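Local coordinates for protein 4-oxalmesaconate hydratase (Pseudomonas putida, PDB 5CGZ) that hydrates the enol form of oxalomesaconate to 4-carboxy-4-hydroxy-2-oxoadipate, the third step of gallate degradation, as a zinc-dependent enzyme, at residues Y102-Q106 against E146-G150. Sequence-based numbering, arbitrary orientation.
Sequences YRRVQ and EKIVG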
loop_
_atom_site.group_PDB
_atom_site.type_symbol
_atom_site.label_atom_id
_atom_site.label_comp_id
_atom_site.label_asym_id
_atom_site.label_seq_id
_atom_site.Cartn_x
_atom_site.Cartn_y
_atom_site.Cartn_z
ATOM N N TYR A 102 21.263 1.246 24.933
ATOM C CA TYR A 102 21.771 1.940 23.748
ATOM C C TYR A 102 22.951 2.839 24.092
ATOM O O TYR A 102 23.965 2.844 23.392
ATOM C CB TYR A 102 20.679 2.795 23.098
ATOM C CG TYR A 102 19.826 2.111 22.040
ATOM C CD1 TYR A 102 20.217 2.097 20.703
ATOM C CD2 TYR A 102 18.599 1.534 22.370
ATOM C CE1 TYR A 102 19.419 1.495 19.719
ATOM C CE2 TYR A 102 17.789 0.934 21.393
ATOM C CZ TYR A 102 18.210 0.918 20.073
ATOM O OH TYR A 102 17.421 0.329 19.111
ATOM N N ARG A 103 22.801 3.623 25.156
ATOM C CA ARG A 103 23.849 4.562 25.558
ATOM C C ARG A 103 25.141 3.813 25.926
ATOM O O ARG A 103 26.240 4.274 25.635
ATOM C CB ARG A 103 23.368 5.431 26.728
ATOM C CG ARG A 103 22.342 6.516 26.356
ATOM C CD ARG A 103 23.029 7.694 25.711
ATOM N NE ARG A 103 22.129 8.747 25.243
ATOM C CZ ARG A 103 21.706 9.773 25.980
ATOM N NH1 ARG A 103 22.073 9.886 27.255
ATOM N NH2 ARG A 103 20.904 10.691 25.439
ATOM N N ARG A 104 25.000 2.645 26.541
ATOM C CA ARG A 104 26.155 1.847 26.949
ATOM C C ARG A 104 26.797 1.097 25.777
ATOM O O ARG A 104 28.013 1.081 25.622
ATOM C CB ARG A 104 25.738 0.853 28.036
ATOM C CG ARG A 104 26.865 -0.015 28.554
ATOM C CD ARG A 104 26.366 -1.003 29.604
ATOM N NE ARG A 104 25.686 -2.158 29.018
ATOM C CZ ARG A 104 24.395 -2.439 29.191
ATOM N NH1 ARG A 104 23.629 -1.644 29.936
ATOM N NH2 ARG A 104 23.867 -3.517 28.622
ATOM N N VAL A 105 25.972 0.476 24.947
ATOM C CA VAL A 105 26.478 -0.349 23.860
ATOM C C VAL A 105 26.919 0.484 22.648
ATOM O O VAL A 105 27.861 0.115 21.943
ATOM C CB VAL A 105 25.410 -1.380 23.422
ATOM C CG1 VAL A 105 25.837 -2.091 22.132
ATOM C CG2 VAL A 105 25.150 -2.378 24.550
ATOM N N GLN A 106 26.243 1.607 22.417
ATOM C CA GLN A 106 26.497 2.435 21.234
ATOM C C GLN A 106 26.512 1.600 19.944
ATOM O O GLN A 106 27.481 1.623 19.185
ATOM C CB GLN A 106 27.824 3.185 21.396
ATOM C CG GLN A 106 27.835 4.199 22.550
ATOM C CD GLN A 106 27.131 5.498 22.190
ATOM O OE1 GLN A 106 27.027 5.854 21.017
ATOM N NE2 GLN A 106 26.637 6.208 23.200
ATOM N N GLU A 146 25.809 12.728 29.005
ATOM C CA GLU A 146 26.155 11.409 28.480
ATOM C C GLU A 146 26.376 11.479 26.971
ATOM O O GLU A 146 25.766 12.301 26.286
ATOM C CB GLU A 146 25.059 10.383 28.771
ATOM C CG GLU A 146 24.907 9.951 30.198
ATOM C CD GLU A 146 24.052 8.691 30.315
ATOM O OE1 GLU A 146 23.405 8.295 29.310
ATOM O OE2 GLU A 146 24.035 8.085 31.409
ATOM N N LYS A 147 27.234 10.609 26.452
ATOM C CA LYS A 147 27.441 10.511 25.011
ATOM C C LYS A 147 26.168 9.997 24.325
ATOM O O LYS A 147 25.669 8.923 24.666
ATOM C CB LYS A 147 28.616 9.584 24.696
ATOM C CG LYS A 147 28.944 9.531 23.219
ATOM C CD LYS A 147 29.952 8.440 22.894
ATOM C CE LYS A 147 30.268 8.448 21.401
ATOM N NZ LYS A 147 30.827 7.144 20.938
ATOM N N ILE A 148 25.639 10.761 23.373
ATOM C CA ILE A 148 24.400 10.373 22.709
ATOM C C ILE A 148 24.650 9.296 21.660
ATOM O O ILE A 148 25.782 9.071 21.226
ATOM C CB ILE A 148 23.698 11.574 22.030
ATOM C CG1 ILE A 148 24.513 12.072 20.834
ATOM C CG2 ILE A 148 23.454 12.695 23.034
ATOM C CD1 ILE A 148 23.878 13.235 20.106
ATOM N N VAL A 149 23.576 8.630 21.264
ATOM C CA VAL A 149 23.600 7.669 20.171
ATOM C C VAL A 149 23.488 8.412 18.833
ATOM O O VAL A 149 22.870 9.484 18.765
ATOM C CB VAL A 149 22.457 6.646 20.343
ATOM C CG1 VAL A 149 22.030 6.055 19.018
ATOM C CG2 VAL A 149 22.870 5.566 21.341
ATOM N N GLY A 150 24.096 7.864 17.783
ATOM C CA GLY A 150 23.987 8.443 16.448
ATOM C C GLY A 150 22.732 7.952 15.733
ATOM O O GLY A 150 21.628 8.054 16.272
HETATM O O HOH W 1 26.682 7.383 26.634
HETATM O O HOH W 2 26.140 5.723 18.324
#
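Arg103 and Glu146 form the salt bridge of this contact: NH1 of Arg103 donates a hydrogen bond to OE1 of Glu146 at 2.9 Å. The carboxylate sits at the edge of the guanidinium, yet the two planes are turned 66° apart, OE1 is met on its anti side, and only the NH1–OE1 pair is bonded between them. A bend at chi2 (-78°) turns the arginine chain toward the loop, and its CD comes to 3.1 Å from Lys147 O. Arginine suits this buried place because its several N-H groups can serve different acceptors: NE also bonds Ala137 O and NH1 also bonds Tyr142 O. A leucine here would probably leave Glu146 without this positive partner and those two carbonyls without these donors.

Hydrogen bonds of the glutamine side-chain amide fasten the helix end to the loop. Gln106, leaving the helix with positive phi, folds its side chain back so that NE2 donates to Arg103 O (3.1 Å) and, weakly, to Lys147 O (3.2 Å). Water bridges the same two carbonyls; a second joins Gln106 OE1, the amide's acceptor, to Gly150 N. Lysine's long aliphatic chain lies across this amide.

The apolar part centres on Val149, whose compact CG2 methyl lies 3.9 Å from Tyr102 CB, while the tyrosine ring packs on helix 122-138. Ile148 packs on Thr217 of a neighbouring subunit. The arrangement ties the C-terminal end of helix 92-105 to the loop between helix 122-138 and strand 154-157 in the Rossmann-like α/β fold, away from the zinc site.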